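Local coordinates for uncharacterized protein (Bacillus thuringiensis serovar kurstaki, PDB 4XE7) that probably polymerises into actin-like filaments that segregate plasmid DNA, as a bacterial actin-like protein of the ParM family, at residues I24-F36 and A208-E220. Sequence-based numbering, arbitrary orientation.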
loop_
_atom_site.group_PDB
_atom_site.type_symbol
_atom_site.label_atom_id
_atom_site.label_comp_id
_atom_site.label_asym_id
_atom_site.label_seq_id
_atom_site.Cartn_x
_atom_site.Cartn_y
_atom_site.Cartn_z
ATOM N N ILE A 24 -2.654 6.789 -0.439
ATOM C CA ILE A 24 -2.630 7.966 0.417
ATOM C C ILE A 24 -2.483 7.544 1.869
ATOM O O ILE A 24 -3.034 6.525 2.292
ATOM C CB ILE A 24 -3.911 8.818 0.249
ATOM C CG1 ILE A 24 -3.866 10.078 1.111
ATOM C CG2 ILE A 24 -5.155 8.017 0.632
ATOM C CD1 ILE A 24 -5.150 10.981 0.929
ATOM N N SER A 25 -1.722 8.324 2.626
ATOM C CA SER A 25 -1.745 8.251 4.075
ATOM C C SER A 25 -2.065 9.643 4.615
ATOM O O SER A 25 -1.447 10.618 4.200
ATOM C CB SER A 25 -0.406 7.746 4.624
ATOM O OG SER A 25 -0.235 6.365 4.358
ATOM N N PHE A 26 -3.028 9.761 5.522
ATOM C CA PHE A 26 -3.344 11.089 6.048
ATOM C C PHE A 26 -3.647 11.028 7.529
ATOM O O PHE A 26 -3.821 9.949 8.096
ATOM C CB PHE A 26 -4.526 11.716 5.293
ATOM C CG PHE A 26 -5.826 10.979 5.474
ATOM C CD1 PHE A 26 -6.792 11.443 6.357
ATOM C CD2 PHE A 26 -6.081 9.818 4.762
ATOM C CE1 PHE A 26 -8.004 10.764 6.528
ATOM C CE2 PHE A 26 -7.288 9.130 4.934
ATOM C CZ PHE A 26 -8.243 9.609 5.812
ATOM N N LEU A 27 -3.702 12.188 8.169
ATOM C CA LEU A 27 -4.076 12.224 9.575
ATOM C C LEU A 27 -5.578 12.436 9.684
ATOM O O LEU A 27 -6.133 13.385 9.129
ATOM C CB LEU A 27 -3.303 13.307 10.320
ATOM C CG LEU A 27 -1.796 13.025 10.381
ATOM C CD1 LEU A 27 -1.043 14.159 11.081
ATOM C CD2 LEU A 27 -1.534 11.675 11.097
ATOM N N ASN A 28 -6.250 11.520 10.376
ATOM C CA ASN A 28 -7.693 11.605 10.457
ATOM C C ASN A 28 -8.065 12.489 11.644
ATOM O O ASN A 28 -7.217 13.221 12.169
ATOM C CB ASN A 28 -8.323 10.208 10.544
ATOM C CG ASN A 28 -7.851 9.410 11.763
ATOM O OD1 ASN A 28 -7.362 9.970 12.748
ATOM N ND2 ASN A 28 -8.022 8.087 11.698
ATOM N N GLU A 29 -9.318 12.453 12.080
ATOM C CA GLU A 29 -9.708 13.389 13.135
ATOM C C GLU A 29 -9.157 13.018 14.519
ATOM O O GLU A 29 -9.024 13.872 15.388
ATOM C CB GLU A 29 -11.223 13.530 13.169
ATOM C CG GLU A 29 -11.736 14.275 11.946
ATOM C CD GLU A 29 -13.237 14.311 11.883
ATOM O OE1 GLU A 29 -13.842 13.249 11.608
ATOM O OE2 GLU A 29 -13.804 15.401 12.112
ATOM N N LYS A 30 -8.796 11.760 14.733
ATOM C CA LYS A 30 -8.172 11.417 16.010
ATOM C C LYS A 30 -6.652 11.631 15.937
ATOM O O LYS A 30 -5.927 11.299 16.861
ATOM C CB LYS A 30 -8.520 9.984 16.407
ATOM C CG LYS A 30 -10.009 9.687 16.272
ATOM C CD LYS A 30 -10.593 8.888 17.418
ATOM C CE LYS A 30 -10.742 7.425 17.060
ATOM N NZ LYS A 30 -9.413 6.814 16.797
ATOM N N GLY A 31 -6.182 12.201 14.828
ATOM C CA GLY A 31 -4.758 12.463 14.644
ATOM C C GLY A 31 -3.929 11.216 14.384
ATOM O O GLY A 31 -2.700 11.232 14.549
ATOM N N ASN A 32 -4.594 10.124 13.999
ATOM C CA ASN A 32 -3.893 8.898 13.623
ATOM C C ASN A 32 -3.689 8.828 12.119
ATOM O O ASN A 32 -4.413 9.488 11.355
ATOM C CB ASN A 32 -4.655 7.656 14.088
ATOM C CG ASN A 32 -4.718 7.543 15.597
ATOM O OD1 ASN A 32 -3.773 7.913 16.301
ATOM N ND2 ASN A 32 -5.832 7.020 16.104
ATOM N N ILE A 33 -2.716 8.022 11.696
ATOM C CA ILE A 33 -2.464 7.822 10.269
ATOM C C ILE A 33 -3.498 6.870 9.699
ATOM O O ILE A 33 -3.644 5.764 10.191
ATOM C CB ILE A 33 -1.043 7.264 10.006
ATOM C CG1 ILE A 33 -0.005 8.230 10.581
ATOM C CG2 ILE A 33 -0.816 7.037 8.486
ATOM C CD1 ILE A 33 1.418 7.777 10.441
ATOM N N GLU A 34 -4.215 7.319 8.672
ATOM C CA GLU A 34 -5.206 6.508 7.973
ATOM C C GLU A 34 -4.792 6.354 6.501
ATOM O O GLU A 34 -4.379 7.319 5.865
ATOM C CB GLU A 34 -6.593 7.156 8.101
ATOM C CG GLU A 34 -7.742 6.306 7.628
ATOM C CD GLU A 34 -9.083 6.774 8.188
ATOM O OE1 GLU A 34 -9.140 7.101 9.391
ATOM O OE2 GLU A 34 -10.069 6.843 7.424
ATOM N N SER A 35 -4.879 5.142 5.968
ATOM C CA SER A 35 -4.403 4.872 4.609
ATOM C C SER A 35 -5.367 4.033 3.802
ATOM O O SER A 35 -6.047 3.136 4.343
ATOM C CB SER A 35 -3.054 4.153 4.635
ATOM O OG SER A 35 -2.072 4.938 5.275
ATOM N N PHE A 36 -5.422 4.330 2.505
ATOM C CA PHE A 36 -6.078 3.454 1.540
ATOM C C PHE A 36 -5.420 3.595 0.167
ATOM O O PHE A 36 -4.582 4.482 -0.058
ATOM C CB PHE A 36 -7.580 3.739 1.457
ATOM C CG PHE A 36 -7.924 5.147 1.039
ATOM C CD1 PHE A 36 -8.152 6.130 1.993
ATOM C CD2 PHE A 36 -8.034 5.481 -0.309
ATOM C CE1 PHE A 36 -8.476 7.426 1.613
ATOM C CE2 PHE A 36 -8.377 6.775 -0.702
ATOM C CZ PHE A 36 -8.580 7.750 0.269
ATOM N N ALA A 208 9.310 6.202 7.686
ATOM C CA ALA A 208 8.133 5.454 8.141
ATOM C C ALA A 208 8.535 4.267 9.001
ATOM O O ALA A 208 7.714 3.718 9.731
ATOM C CB ALA A 208 7.299 4.985 6.971
ATOM N N ILE A 209 9.799 3.869 8.912
ATOM C CA ILE A 209 10.307 2.832 9.797
ATOM C C ILE A 209 10.691 3.446 11.136
ATOM O O ILE A 209 10.421 2.871 12.197
ATOM C CB ILE A 209 11.486 2.102 9.143
ATOM C CG1 ILE A 209 10.940 1.243 7.995
ATOM C CG2 ILE A 209 12.239 1.254 10.161
ATOM C CD1 ILE A 209 11.949 0.913 6.929
ATOM N N LEU A 210 11.270 4.641 11.086
ATOM C CA LEU A 210 11.739 5.312 12.301
ATOM C C LEU A 210 10.637 6.006 13.093
ATOM O O LEU A 210 10.719 6.081 14.314
ATOM C CB LEU A 210 12.804 6.350 11.957
ATOM C CG LEU A 210 14.161 5.883 11.430
ATOM C CD1 LEU A 210 14.924 7.109 10.973
ATOM C CD2 LEU A 210 14.927 5.151 12.510
ATOM N N PHE A 211 9.625 6.543 12.408
ATOM C CA PHE A 211 8.619 7.354 13.101
ATOM C C PHE A 211 7.189 6.921 12.815
ATOM O O PHE A 211 6.893 6.336 11.766
ATOM C CB PHE A 211 8.808 8.833 12.739
ATOM C CG PHE A 211 10.156 9.377 13.133
ATOM C CD1 PHE A 211 10.388 9.822 14.425
ATOM C CD2 PHE A 211 11.194 9.427 12.222
ATOM C CE1 PHE A 211 11.632 10.317 14.798
ATOM C CE2 PHE A 211 12.446 9.924 12.593
ATOM C CZ PHE A 211 12.661 10.364 13.880
ATOM N N ASP A 212 6.308 7.197 13.769
ATOM C CA ASP A 212 4.869 6.990 13.599
ATOM C C ASP A 212 4.174 8.279 14.074
ATOM O O ASP A 212 4.808 9.119 14.719
ATOM C CB ASP A 212 4.406 5.752 14.390
ATOM C CG ASP A 212 2.997 5.287 14.025
ATOM O OD1 ASP A 212 2.386 5.838 13.090
ATOM O OD2 ASP A 212 2.505 4.331 14.675
ATOM N N ILE A 213 2.901 8.462 13.726
ATOM C CA ILE A 213 2.128 9.585 14.251
ATOM C C ILE A 213 0.904 9.022 14.965
ATOM O O ILE A 213 0.062 8.368 14.350
ATOM C CB ILE A 213 1.683 10.566 13.148
ATOM C CG1 ILE A 213 2.869 11.002 12.281
ATOM C CG2 ILE A 213 0.962 11.781 13.757
ATOM C CD1 ILE A 213 2.451 11.891 11.081
ATOM N N VAL A 214 0.820 9.246 16.268
ATOM C CA VAL A 214 -0.280 8.682 17.053
ATOM C C VAL A 214 -0.985 9.786 17.836
ATOM O O VAL A 214 -0.390 10.430 18.694
ATOM C CB VAL A 214 0.229 7.560 18.012
ATOM C CG1 VAL A 214 -0.928 6.926 18.822
ATOM C CG2 VAL A 214 0.966 6.485 17.210
ATOM N N ASN A 215 -2.257 9.999 17.522
ATOM C CA ASN A 215 -3.059 11.030 18.173
ATOM C C ASN A 215 -2.348 12.377 18.121
ATOM O O ASN A 215 -2.163 13.019 19.145
ATOM C CB ASN A 215 -3.384 10.650 19.633
ATOM C CG ASN A 215 -4.261 9.402 19.734
ATOM O OD1 ASN A 215 -3.930 8.461 20.437
ATOM N ND2 ASN A 215 -5.377 9.398 19.017
ATOM N N GLY A 216 -1.930 12.779 16.921
ATOM C CA GLY A 216 -1.242 14.046 16.731
ATOM C C GLY A 216 0.235 14.106 17.113
ATOM O O GLY A 216 0.898 15.103 16.848
ATOM N N GLU A 217 0.771 13.057 17.729
ATOM C CA GLU A 217 2.166 13.118 18.173
ATOM C C GLU A 217 3.103 12.283 17.311
ATOM O O GLU A 217 2.839 11.117 17.044
ATOM C CB GLU A 217 2.295 12.665 19.634
ATOM C CG GLU A 217 1.594 13.567 20.622
ATOM C CD GLU A 217 2.349 14.860 20.912
ATOM O OE1 GLU A 217 3.531 14.981 20.518
ATOM O OE2 GLU A 217 1.752 15.751 21.554
ATOM N N ILE A 218 4.203 12.896 16.883
ATOM C CA ILE A 218 5.311 12.139 16.318
ATOM C C ILE A 218 6.006 11.354 17.414
ATOM O O ILE A 218 6.473 11.929 18.391
ATOM C CB ILE A 218 6.348 13.036 15.639
ATOM C CG1 ILE A 218 5.717 13.746 14.450
ATOM C CG2 ILE A 218 7.535 12.214 15.203
ATOM C CD1 ILE A 218 6.628 14.765 13.816
ATOM N N VAL A 219 6.063 10.040 17.255
ATOM C CA VAL A 219 6.735 9.194 18.230
ATOM C C VAL A 219 7.795 8.335 17.541
ATOM O O VAL A 219 7.635 7.920 16.380
ATOM C CB VAL A 219 5.737 8.288 18.991
ATOM C CG1 VAL A 219 4.603 9.122 19.577
ATOM C CG2 VAL A 219 5.185 7.203 18.088
ATOM N N GLU A 220 8.886 8.086 18.256
ATOM C CA GLU A 220 9.977 7.280 17.722
ATOM C C GLU A 220 9.663 5.808 17.886
ATOM O O GLU A 220 9.554 5.309 18.998
ATOM C CB GLU A 220 11.302 7.625 18.407
ATOM C CG GLU A 220 11.800 9.029 18.089
ATOM C CD GLU A 220 13.136 9.341 18.728
ATOM O OE1 GLU A 220 13.220 9.327 19.976
ATOM O OE2 GLU A 220 14.105 9.593 17.980
HETATM O O HOH W 1 -1.551 6.352 13.735
#
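The carboxamides of Asn32 and Asn215 lie side by side and point the same way, their planes turned 52° apart, and each bonds to backbone rather than to the other. The ND2 of Asn215 reaches Lys30 O at 2.9 Å, an acceptor only 12° out of the amide plane. That carbonyl is also met by Asn215 CA in a nearly straight CH···O contact of 3.2 Å. In return, Asn32 OD1 accepts from Asn215 N at 2.9 Å; chi1 of -66° sets CG of Asn32 opposite its own carbonyl carbon, with the amide directed across the gap. Gly216 N then bonds to Gly31 O at 2.9 Å, from above the carbonyl plane. Two beta-hairpin turns are thereby joined, a type I turn over Asn28 to Gly31 and a type I' turn over Val214 to Glu217. The first links strands 21-27 and 33-45 of the eight-stranded sheet and the second closes the separate hairpin 211-220, in what is by family an actin-like fold. A water extends the polar seam, donating to Ile213 O and accepting from Ile33 N. Beside this seam Ile213 packs against Leu27 and Ile33, crossing each at about a right angle: CG2 lies 3.6 Å from Leu27 CD2, while CB is 3.9 Å from Ile33 CG1. Arg405 of helix 402-418 touches Ile33 and forms a salt bridge with Asp212 OD1, which lies 3.4 Å from Ile33 CD1.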